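Local coordinates for protein oxidase/hydroxylase (Streptomyces hygroscopicus subsp. hygroscopicus, PDB 4XCA) that probably acts as a 2-oxoglutarate-dependent dioxygenase of the PhyH family, binding a metal ion and 2-oxoglutarate, and is connected with oxidative cyclizations in orthosomycin biosynthesis, at residues A[97-102]-A[252-257]; A[91-96]-A[206-211]; A[152-157]-A[185-190]. One frame throughout, in Å; residues are numbered along the deposited sequence.

Contact 1: residues A[97-102]-A[252-257]; sequences SVLYLH and VEEDFV. With NI (nickel (II) ion), chain E; AKG (2-oxoglutaric acid), chain F.
With CG of Y100 anti to its carbonyl carbon (chi1 -63°) and CG1 of V257 anti to its backbone N (chi1 175°), the tyrosine ring is brought under the valine methyl. CG1 of V257 lies over one face of the ring, offset toward the rim, in a CH-pi contact with CE2 of Y100 as its nearest atom at 3.6 Å. CG of E254 comes to the ring edge, and the tyrosine hydroxyl is hydrogen-bonded to NH2 of R210. Next to it, E253 holds the backbone of L101 at two points. Its side chain, extended beyond CG, runs alongside that of L101 and sets OE1 2.9 Å from L101 N, met on the anti side, 29° out of the carboxylate plane. In return E253 N donates to L101 O at 3.1 Å. The same carboxylate is also held by S178, whose hydroxyl bonds OE1, and by L179, whose amide bonds OE2. Three waters fill in the polar seam: two of them link OE2 of E254 to the backbone N and O of Y100, and a third joins L101 O to E254 N. CG1 of V252 packs against CB of H102 at 3.7 Å. The imidazole of H102 is clamped at both nitrogens. ND1 donates to Y100 O at 3.1 Å with the acceptor in the ring plane, and NE2 binds nickel at 2.2 Å, so rotation of the ring is fixed. CD2 of L99 touches C3 of 2-oxoglutarate at 3.7 Å. H206, two waters and the chelating O1 and O5 of the co-substrate complete six nickel ligands; E202, an iron ligand in a structure of this protein, is not bound here. A metal held by histidines and chelated by 2-oxoglutarate in a double-stranded beta-helix is characteristic of 2-oxoglutarate-dependent oxygenases.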
loop_
_atom_site.group_PDB
_atom_site.type_symbol
_atom_site.label_atom_id
_atom_site.label_comp_id
_atom_site.label_asym_id
_atom_site.label_seq_id
_atom_site.Cartn_x
_atom_site.Cartn_y
_atom_site.Cartn_z
ATOM N N SER A 97 27.540 11.688 25.441
ATOM C CA SER A 97 26.387 12.153 24.673
ATOM C C SER A 97 25.658 10.950 24.078
ATOM O O SER A 97 26.222 9.865 23.926
ATOM C CB SER A 97 26.799 13.132 23.573
ATOM O OG SER A 97 27.616 12.508 22.595
ATOM N N VAL A 98 24.391 11.144 23.754
ATOM C CA VAL A 98 23.567 10.056 23.265
ATOM C C VAL A 98 22.506 10.682 22.353
ATOM O O VAL A 98 22.343 11.901 22.339
ATOM C CB VAL A 98 22.939 9.265 24.454
ATOM C CG1 VAL A 98 22.038 10.180 25.276
ATOM C CG2 VAL A 98 22.196 7.994 23.983
ATOM N N LEU A 99 21.836 9.863 21.552
ATOM C CA LEU A 99 20.721 10.314 20.746
ATOM C C LEU A 99 19.652 9.239 20.814
ATOM O O LEU A 99 19.830 8.145 20.290
ATOM C CB LEU A 99 21.141 10.581 19.297
ATOM C CG LEU A 99 20.100 11.173 18.337
ATOM C CD1 LEU A 99 19.598 12.537 18.796
ATOM C CD2 LEU A 99 20.712 11.303 16.980
ATOM N N TYR A 100 18.545 9.541 21.478
ATOM C CA TYR A 100 17.515 8.544 21.673
ATOM C C TYR A 100 16.747 8.297 20.375
ATOM O O TYR A 100 16.870 9.059 19.412
ATOM C CB TYR A 100 16.595 8.978 22.802
ATOM C CG TYR A 100 17.323 9.088 24.124
ATOM C CD1 TYR A 100 18.295 8.157 24.482
ATOM C CD2 TYR A 100 17.062 10.133 25.008
ATOM C CE1 TYR A 100 18.964 8.246 25.696
ATOM C CE2 TYR A 100 17.743 10.232 26.223
ATOM C CZ TYR A 100 18.685 9.287 26.557
ATOM O OH TYR A 100 19.356 9.380 27.759
ATOM N N LEU A 101 15.981 7.213 20.348
ATOM C CA LEU A 101 15.276 6.813 19.139
ATOM C C LEU A 101 14.230 7.823 18.698
ATOM O O LEU A 101 13.467 8.345 19.510
ATOM C CB LEU A 101 14.613 5.460 19.343
ATOM C CG LEU A 101 15.513 4.238 19.519
ATOM C CD1 LEU A 101 14.646 3.004 19.592
ATOM C CD2 LEU A 101 16.563 4.124 18.393
ATOM N N HIS A 102 14.226 8.108 17.402
ATOM C CA HIS A 102 13.224 8.967 16.784
ATOM C C HIS A 102 12.917 8.413 15.393
ATOM O O HIS A 102 13.691 7.635 14.849
ATOM C CB HIS A 102 13.705 10.418 16.711
ATOM C CG HIS A 102 15.037 10.581 16.050
ATOM N ND1 HIS A 102 16.219 10.181 16.641
ATOM C CD2 HIS A 102 15.374 11.089 14.840
ATOM C CE1 HIS A 102 17.226 10.436 15.825
ATOM N NE2 HIS A 102 16.741 10.988 14.724
ATOM N N VAL A 252 8.616 10.285 20.243
ATOM C CA VAL A 252 10.041 10.005 20.195
ATOM C C VAL A 252 10.467 9.710 21.634
ATOM O O VAL A 252 9.788 10.133 22.570
ATOM C CB VAL A 252 10.848 11.179 19.612
ATOM C CG1 VAL A 252 10.460 11.449 18.160
ATOM C CG2 VAL A 252 10.644 12.432 20.450
ATOM N N GLU A 253 11.575 8.994 21.825
ATOM C CA GLU A 253 11.963 8.591 23.180
ATOM C C GLU A 253 12.270 9.783 24.097
ATOM O O GLU A 253 12.040 9.710 25.300
ATOM C CB GLU A 253 13.158 7.646 23.142
ATOM C CG GLU A 253 12.762 6.174 23.012
ATOM C CD GLU A 253 13.974 5.251 23.016
ATOM O OE1 GLU A 253 15.064 5.704 22.593
ATOM O OE2 GLU A 253 13.842 4.090 23.462
ATOM N N GLU A 254 12.769 10.878 23.529
ATOM C CA GLU A 254 13.013 12.093 24.310
ATOM C C GLU A 254 11.774 12.604 25.054
ATOM O O GLU A 254 11.901 13.305 26.056
ATOM C CB GLU A 254 13.549 13.208 23.409
ATOM C CG GLU A 254 15.030 13.081 23.101
ATOM C CD GLU A 254 15.561 14.248 22.284
ATOM O OE1 GLU A 254 14.909 15.318 22.261
ATOM O OE2 GLU A 254 16.634 14.092 21.662
ATOM N N ASP A 255 10.582 12.257 24.578
ATOM C CA ASP A 255 9.355 12.715 25.233
ATOM C C ASP A 255 9.183 12.113 26.626
ATOM O O ASP A 255 8.493 12.706 27.459
ATOM C CB ASP A 255 8.110 12.381 24.399
ATOM C CG ASP A 255 8.063 13.121 23.080
ATOM O OD1 ASP A 255 8.620 14.236 22.990
ATOM O OD2 ASP A 255 7.461 12.584 22.122
ATOM N N PHE A 256 9.782 10.942 26.876
ATOM C CA PHE A 256 9.595 10.262 28.163
ATOM C C PHE A 256 10.874 9.664 28.782
ATOM O O PHE A 256 10.907 9.379 29.980
ATOM C CB PHE A 256 8.517 9.164 28.040
ATOM C CG PHE A 256 8.794 8.120 26.981
ATOM C CD1 PHE A 256 9.456 6.935 27.305
ATOM C CD2 PHE A 256 8.354 8.300 25.674
ATOM C CE1 PHE A 256 9.697 5.967 26.344
ATOM C CE2 PHE A 256 8.599 7.340 24.705
ATOM C CZ PHE A 256 9.266 6.163 25.040
ATOM N N VAL A 257 11.922 9.476 27.990
ATOM C CA VAL A 257 13.202 9.081 28.556
ATOM C C VAL A 257 13.897 10.305 29.163
ATOM O O VAL A 257 14.397 10.253 30.290
ATOM C CB VAL A 257 14.132 8.433 27.509
ATOM C CG1 VAL A 257 15.480 8.158 28.127
ATOM C CG2 VAL A 257 13.524 7.140 26.957
HETATM NI NI NI E . 17.921 11.176 12.856
HETATM C C1 AKG F . 20.228 13.024 13.195
HETATM O O1 AKG F . 18.991 13.205 13.088
HETATM O O2 AKG F . 21.002 14.005 13.258
HETATM C C2 AKG F . 20.791 11.628 13.250
HETATM O O5 AKG F . 20.089 10.676 12.975
HETATM C C3 AKG F . 22.234 11.453 13.653
HETATM C C4 AKG F . 22.700 10.063 13.305
HETATM C C5 AKG F . 24.113 9.894 13.818
HETATM O O3 AKG F . 24.791 8.905 13.449
HETATM O O4 AKG F . 24.619 10.724 14.630
HETATM O O HOH W 1 18.419 12.399 22.504
HETATM O O HOH W 2 16.420 11.986 19.777
HETATM O O HOH W 3 14.116 10.896 20.748
HETATM O O HOH W 4 16.277 11.754 12.114
HETATM O O HOH W 5 18.346 11.111 10.823
#

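Contact 2: residues A[91-96]-A[206-211]. With NI (nickel (II) ion), chain E; AKG (2-oxoglutaric acid), chain F.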
loop_
_atom_site.group_PDB
_atom_site.type_symbol
_atom_site.label_atom_id
_atom_site.label_comp_id
_atom_site.label_asym_id
_atom_site.label_seq_id
_atom_site.Cartn_x
_atom_site.Cartn_y
_atom_site.Cartn_z
ATOM N N LEU A 91 27.218 17.914 13.178
ATOM C CA LEU A 91 27.112 17.429 14.552
ATOM C C LEU A 91 28.488 17.077 15.095
ATOM O O LEU A 91 29.202 16.252 14.508
ATOM C CB LEU A 91 26.195 16.200 14.646
ATOM C CG LEU A 91 24.707 16.341 14.337
ATOM C CD1 LEU A 91 24.023 14.971 14.410
ATOM C CD2 LEU A 91 24.017 17.335 15.280
ATOM N N ARG A 92 28.867 17.724 16.196
ATOM C CA ARG A 92 30.046 17.334 16.957
ATOM C C ARG A 92 29.606 16.741 18.283
ATOM O O ARG A 92 28.852 17.378 19.031
ATOM C CB ARG A 92 30.970 18.524 17.211
ATOM C CG ARG A 92 32.156 18.191 18.138
ATOM C CD ARG A 92 32.976 19.440 18.516
ATOM N NE ARG A 92 33.373 20.228 17.350
ATOM C CZ ARG A 92 34.319 19.860 16.489
ATOM N NH1 ARG A 92 34.971 18.718 16.667
ATOM N NH2 ARG A 92 34.614 20.629 15.448
ATOM N N ARG A 93 30.087 15.544 18.591
ATOM C CA ARG A 93 29.728 14.901 19.850
ATOM C C ARG A 93 30.931 14.385 20.628
ATOM O O ARG A 93 31.923 13.936 20.055
ATOM C CB ARG A 93 28.737 13.770 19.597
ATOM C CG ARG A 93 27.304 14.280 19.477
ATOM C CD ARG A 93 26.310 13.172 19.208
ATOM N NE ARG A 93 26.479 12.051 20.127
ATOM C CZ ARG A 93 26.015 10.825 19.904
ATOM N NH1 ARG A 93 25.357 10.569 18.782
ATOM N NH2 ARG A 93 26.219 9.861 20.797
ATOM N N THR A 94 30.832 14.480 21.949
ATOM C CA THR A 94 31.895 14.032 22.836
ATOM C C THR A 94 31.375 12.948 23.766
ATOM O O THR A 94 30.251 12.476 23.613
ATOM C CB THR A 94 32.486 15.197 23.686
ATOM O OG1 THR A 94 31.439 15.858 24.405
ATOM C CG2 THR A 94 33.189 16.200 22.792
ATOM N N LYS A 95 32.219 12.574 24.722
ATOM C CA LYS A 95 31.936 11.547 25.710
ATOM C C LYS A 95 30.647 11.832 26.472
ATOM O O LYS A 95 30.403 12.970 26.857
ATOM C CB LYS A 95 33.115 11.448 26.683
ATOM C CG LYS A 95 33.090 10.245 27.609
ATOM C CD LYS A 95 34.265 10.285 28.582
ATOM C CE LYS A 95 34.243 11.555 29.429
ATOM N NZ LYS A 95 35.291 11.549 30.497
ATOM N N ASP A 96 29.838 10.787 26.653
ATOM C CA ASP A 96 28.596 10.791 27.440
ATOM C C ASP A 96 27.423 11.454 26.740
ATOM O O ASP A 96 26.412 11.747 27.373
ATOM C CB ASP A 96 28.809 11.453 28.813
ATOM C CG ASP A 96 29.873 10.749 29.644
ATOM O OD1 ASP A 96 29.969 9.501 29.562
ATOM O OD2 ASP A 96 30.617 11.444 30.373
ATOM N N HIS A 206 15.452 5.294 14.511
ATOM C CA HIS A 206 16.915 5.275 14.600
ATOM C C HIS A 206 17.406 6.249 15.667
ATOM O O HIS A 206 16.657 7.078 16.165
ATOM C CB HIS A 206 17.532 5.640 13.244
ATOM C CG HIS A 206 17.240 7.051 12.829
ATOM N ND1 HIS A 206 16.000 7.453 12.376
ATOM C CD2 HIS A 206 18.011 8.165 12.847
ATOM C CE1 HIS A 206 16.027 8.743 12.105
ATOM N NE2 HIS A 206 17.237 9.198 12.376
ATOM N N GLY A 207 18.679 6.138 16.001
ATOM C CA GLY A 207 19.301 6.952 17.025
ATOM C C GLY A 207 20.760 6.562 17.044
ATOM O O GLY A 207 21.268 6.022 16.057
ATOM N N THR A 208 21.453 6.841 18.143
ATOM C CA THR A 208 22.813 6.325 18.322
ATOM C C THR A 208 22.984 5.809 19.742
ATOM O O THR A 208 22.265 6.235 20.652
ATOM C CB THR A 208 23.902 7.392 18.078
ATOM O OG1 THR A 208 24.157 8.079 19.307
ATOM C CG2 THR A 208 23.501 8.400 16.982
ATOM N N ARG A 209 23.942 4.912 19.933
ATOM C CA ARG A 209 24.374 4.525 21.273
ATOM C C ARG A 209 24.970 5.698 22.060
ATOM O O ARG A 209 25.391 6.717 21.495
ATOM C CB ARG A 209 25.412 3.396 21.207
ATOM C CG ARG A 209 24.963 2.168 20.435
ATOM C CD ARG A 209 23.753 1.510 21.082
ATOM N NE ARG A 209 23.414 0.264 20.402
ATOM C CZ ARG A 209 22.551 -0.638 20.858
ATOM N NH1 ARG A 209 21.926 -0.445 22.013
ATOM N NH2 ARG A 209 22.316 -1.738 20.157
ATOM N N ARG A 210 25.006 5.528 23.374
ATOM C CA ARG A 210 25.729 6.431 24.251
ATOM C C ARG A 210 27.232 6.388 23.940
ATOM O O ARG A 210 27.841 5.322 23.991
ATOM C CB ARG A 210 25.464 6.054 25.715
ATOM C CG ARG A 210 25.888 7.092 26.741
ATOM C CD ARG A 210 25.282 6.752 28.100
ATOM N NE ARG A 210 23.826 6.747 28.023
ATOM C CZ ARG A 210 23.061 7.787 28.337
ATOM N NH1 ARG A 210 23.622 8.904 28.784
ATOM N NH2 ARG A 210 21.737 7.705 28.219
ATOM N N LYS A 211 27.826 7.540 23.618
ATOM C CA LYS A 211 29.272 7.601 23.381
ATOM C C LYS A 211 30.049 7.614 24.699
ATOM O O LYS A 211 29.856 8.508 25.524
ATOM C CB LYS A 211 29.649 8.832 22.554
ATOM C CG LYS A 211 31.156 8.917 22.242
ATOM C CD LYS A 211 31.520 10.200 21.507
ATOM C CE LYS A 211 32.787 10.041 20.679
ATOM N NZ LYS A 211 33.952 9.660 21.483
HETATM NI NI NI E . 17.921 11.176 12.856
HETATM C C1 AKG F . 20.228 13.024 13.195
HETATM O O1 AKG F . 18.991 13.205 13.088
HETATM O O2 AKG F . 21.002 14.005 13.258
HETATM C C2 AKG F . 20.791 11.628 13.250
HETATM O O5 AKG F . 20.089 10.676 12.975
HETATM C C3 AKG F . 22.234 11.453 13.653
HETATM C C4 AKG F . 22.700 10.063 13.305
HETATM C C5 AKG F . 24.113 9.894 13.818
HETATM O O3 AKG F . 24.791 8.905 13.449
HETATM O O4 AKG F . 24.619 10.724 14.630
HETATM O O HOH W 6 26.247 9.542 29.553
HETATM O O HOH W 4 16.277 11.754 12.114
HETATM O O HOH W 5 18.346 11.111 10.823
#
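D96 N approaches K211 O at 2.5 Å, suspiciously short for the bond it appears to make, where the end-to-end directions of 93-96 and 208-211 differ by 69°. R93 and T208 reach for each other from opposite directions. The arginine chain bends at chi3 (49°), which turns its guanidinium edge to the threonine: NH1 donates in plane to T208 OG1 at 2.8 Å, NH2 makes a weak bond of 3.3 Å to R209 O, and NE is bonded to S97 OG. The hydroxyl of T208 donates a hydrogen bond to R209 O (2.9 Å), so it links guanidinium and backbone. Its methyl CG2 points into the pocket, 3.5 Å from O4 of 2-oxoglutarate. A valine here would probably leave NH1 of R93 without its acceptor and R209 O without the hydroxyl bond, so that the guanidinium is held less firmly. CD of K211 packs on T94 O at 3.4 Å, while NZ goes on to T213 O. H206, at the start of the same strand, binds nickel through NE2. Strand 83-93 belongs to the six-stranded sheet, next to strand 217-226, whose R217 touches R93 and K211; strand 206-208 lies in the four-stranded sheet between 99-102 and 153-156.

Contact 3: residues A[152-157]-A[185-190]; sequences SFCYVQ and PTLSDV. With AKG (2-oxoglutaric acid), chain F.
CG2 of V190 touches two aromatic rings of the facing strand. It meets CE1 of Y155 at 3.6 Å, the two side chains crossing at about a right angle, and CD1 of F153 at 3.8 Å, where valine and phenylalanine lie side by side and point the same way. The phenylalanine CG is anti to its backbone N (chi1 179°), and the far edge of its ring, at CD2, meets O3 of 2-oxoglutarate at 3.8 Å; C4 of the co-substrate lies in the ring plane. F153 thus carries the contact into the pocket. On the sheet face of Y155 and S188, CE1 of the tyrosine rests 3.7 Å from CB of the serine. The serine hydroxyl receives NE2 of Q157 at 2.8 Å, close to the amide plane of the glutamine, which fixes how that amide is turned. Beyond it, CB of Q157 packs on CB of T186. The other face carries C154, V156, L187 and D189. CD1 of L187 meets CG2 of V156 at 4.0 Å, again crosswise, and also SG of C154. At this edge OG of S152 makes a weak bond of 2.9 Å to OD1 of D189, whose firmer partner is R209 in a salt bridge. The backbones pair as antiparallel strands: Y155 and S188 exchange both of their bonds, V190 N gives to F153 O, and Q157 N gives to T186 O. One water bridges F153 N and V190 O, and another joins Q157 O to T186 OG1. Strand 187-189 is the outermost of its four-stranded sheet in this chain, with 153-156 between it and 206-208. F17, of strand 17-20, meets Y155 edge-to-face, and V156, T186 and Q157 pack on Y10, T15 and Y155 of a second subunit.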
loop_
_atom_site.group_PDB
_atom_site.type_symbol
_atom_site.label_atom_id
_atom_site.label_comp_id
_atom_site.label_asym_id
_atom_site.label_seq_id
_atom_site.Cartn_x
_atom_site.Cartn_y
_atom_site.Cartn_z
ATOM N N SER A 152 27.692 4.434 18.076
ATOM C CA SER A 152 27.286 3.994 16.747
ATOM C C SER A 152 25.803 4.219 16.469
ATOM O O SER A 152 24.952 3.981 17.321
ATOM C CB SER A 152 27.619 2.507 16.539
ATOM O OG SER A 152 26.934 1.685 17.460
ATOM N N PHE A 153 25.529 4.693 15.262
ATOM C CA PHE A 153 24.190 4.712 14.701
ATOM C C PHE A 153 23.531 3.366 14.929
ATOM O O PHE A 153 24.120 2.320 14.652
ATOM C CB PHE A 153 24.254 5.026 13.211
ATOM C CG PHE A 153 22.926 5.040 12.531
ATOM C CD1 PHE A 153 22.353 3.861 12.067
ATOM C CD2 PHE A 153 22.267 6.240 12.308
ATOM C CE1 PHE A 153 21.142 3.878 11.419
ATOM C CE2 PHE A 153 21.044 6.270 11.664
ATOM C CZ PHE A 153 20.479 5.095 11.213
ATOM N N CYS A 154 22.317 3.393 15.456
ATOM C CA CYS A 154 21.580 2.165 15.666
ATOM C C CYS A 154 20.150 2.385 15.215
ATOM O O CYS A 154 19.679 3.520 15.186
ATOM C CB CYS A 154 21.652 1.717 17.128
ATOM S SG CYS A 154 21.028 2.902 18.337
ATOM N N TYR A 155 19.473 1.303 14.843
ATOM C CA TYR A 155 18.155 1.388 14.223
ATOM C C TYR A 155 17.338 0.139 14.551
ATOM O O TYR A 155 17.896 -0.927 14.818
ATOM C CB TYR A 155 18.287 1.538 12.708
ATOM C CG TYR A 155 18.864 0.283 12.069
ATOM C CD1 TYR A 155 20.228 0.002 12.141
ATOM C CD2 TYR A 155 18.041 -0.637 11.422
ATOM C CE1 TYR A 155 20.751 -1.141 11.588
ATOM C CE2 TYR A 155 18.565 -1.792 10.859
ATOM C CZ TYR A 155 19.915 -2.034 10.946
ATOM O OH TYR A 155 20.437 -3.177 10.387
ATOM N N VAL A 156 16.018 0.288 14.526
ATOM C CA VAL A 156 15.094 -0.812 14.745
ATOM C C VAL A 156 14.739 -1.424 13.389
ATOM O O VAL A 156 14.190 -0.756 12.510
ATOM C CB VAL A 156 13.819 -0.342 15.484
ATOM C CG1 VAL A 156 12.845 -1.492 15.676
ATOM C CG2 VAL A 156 14.181 0.261 16.825
ATOM N N GLN A 157 15.100 -2.686 13.219
ATOM C CA GLN A 157 14.897 -3.407 11.968
ATOM C C GLN A 157 13.477 -3.295 11.441
ATOM O O GLN A 157 12.517 -3.550 12.171
ATOM C CB GLN A 157 15.240 -4.880 12.159
ATOM C CG GLN A 157 16.703 -5.137 12.378
ATOM C CD GLN A 157 17.005 -6.600 12.659
ATOM O OE1 GLN A 157 16.311 -7.505 12.180
ATOM N NE2 GLN A 157 18.054 -6.837 13.432
ATOM N N PRO A 185 15.166 -6.570 20.863
ATOM C CA PRO A 185 15.597 -7.749 20.096
ATOM C C PRO A 185 15.954 -7.447 18.643
ATOM O O PRO A 185 16.704 -8.213 18.052
ATOM C CB PRO A 185 14.383 -8.693 20.184
ATOM C CG PRO A 185 13.706 -8.311 21.460
ATOM C CD PRO A 185 13.883 -6.802 21.558
ATOM N N THR A 186 15.450 -6.357 18.073
ATOM C CA THR A 186 15.789 -6.054 16.683
ATOM C C THR A 186 16.539 -4.721 16.507
ATOM O O THR A 186 16.607 -4.181 15.412
ATOM C CB THR A 186 14.533 -6.059 15.801
ATOM O OG1 THR A 186 13.583 -5.118 16.312
ATOM C CG2 THR A 186 13.906 -7.466 15.772
ATOM N N LEU A 187 17.134 -4.215 17.581
ATOM C CA LEU A 187 17.977 -3.020 17.496
ATOM C C LEU A 187 19.409 -3.372 17.086
ATOM O O LEU A 187 20.083 -4.125 17.773
ATOM C CB LEU A 187 17.990 -2.288 18.828
ATOM C CG LEU A 187 18.752 -0.971 18.869
ATOM C CD1 LEU A 187 17.936 0.156 18.244
ATOM C CD2 LEU A 187 19.129 -0.648 20.303
ATOM N N SER A 188 19.866 -2.815 15.968
ATOM C CA SER A 188 21.148 -3.174 15.393
ATOM C C SER A 188 22.026 -1.946 15.240
ATOM O O SER A 188 21.531 -0.830 15.147
ATOM C CB SER A 188 20.969 -3.847 14.030
ATOM O OG SER A 188 19.902 -4.778 14.061
ATOM N N ASP A 189 23.331 -2.168 15.202
ATOM C CA ASP A 189 24.281 -1.080 15.048
ATOM C C ASP A 189 24.839 -1.034 13.641
ATOM O O ASP A 189 24.901 -2.054 12.958
ATOM C CB ASP A 189 25.416 -1.218 16.052
ATOM C CG ASP A 189 24.949 -1.014 17.473
ATOM O OD1 ASP A 189 24.545 0.123 17.787
ATOM O OD2 ASP A 189 24.981 -1.979 18.272
ATOM N N VAL A 190 25.223 0.162 13.211
ATOM C CA VAL A 190 25.924 0.335 11.951
ATOM C C VAL A 190 27.300 0.964 12.196
ATOM O O VAL A 190 27.407 1.984 12.869
ATOM C CB VAL A 190 25.112 1.217 10.984
ATOM C CG1 VAL A 190 25.852 1.394 9.684
ATOM C CG2 VAL A 190 23.744 0.609 10.745
HETATM C C1 AKG F . 20.228 13.024 13.195
HETATM O O1 AKG F . 18.991 13.205 13.088
HETATM O O2 AKG F . 21.002 14.005 13.258
HETATM C C2 AKG F . 20.791 11.628 13.250
HETATM O O5 AKG F . 20.089 10.676 12.975
HETATM C C3 AKG F . 22.234 11.453 13.653
HETATM C C4 AKG F . 22.700 10.063 13.305
HETATM C C5 AKG F . 24.113 9.894 13.818
HETATM O O3 AKG F . 24.791 8.905 13.449
HETATM O O4 AKG F . 24.619 10.724 14.630
HETATM O O HOH W 7 27.687 4.797 13.436
HETATM O O HOH W 8 11.626 -4.555 14.608
#

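All three contacts reach the same four-stranded antiparallel sheet, ordered 99-102, 206-208, 153-156, 187-189. Contact 1 attaches the C-terminal loop to one outermost strand, contact 3 forms the other margin, and contact 2 joins strand 206-208 to the end of strand 83-93 in the six-stranded sheet. Contacts 1 and 2 have centres about 11 Å apart and alternate along the chain; both segments of contact 3, centred about 14 Å from each, fall between 97-102 and 206-211. H102 N to H206 O (2.9 Å) and C154 N to G207 O (2.9 Å) probably tie the strands. Contacts 1 and 2 each supply a nickel histidine, and all three touch 2-oxoglutarate, so the sheet forms one wall of the active site.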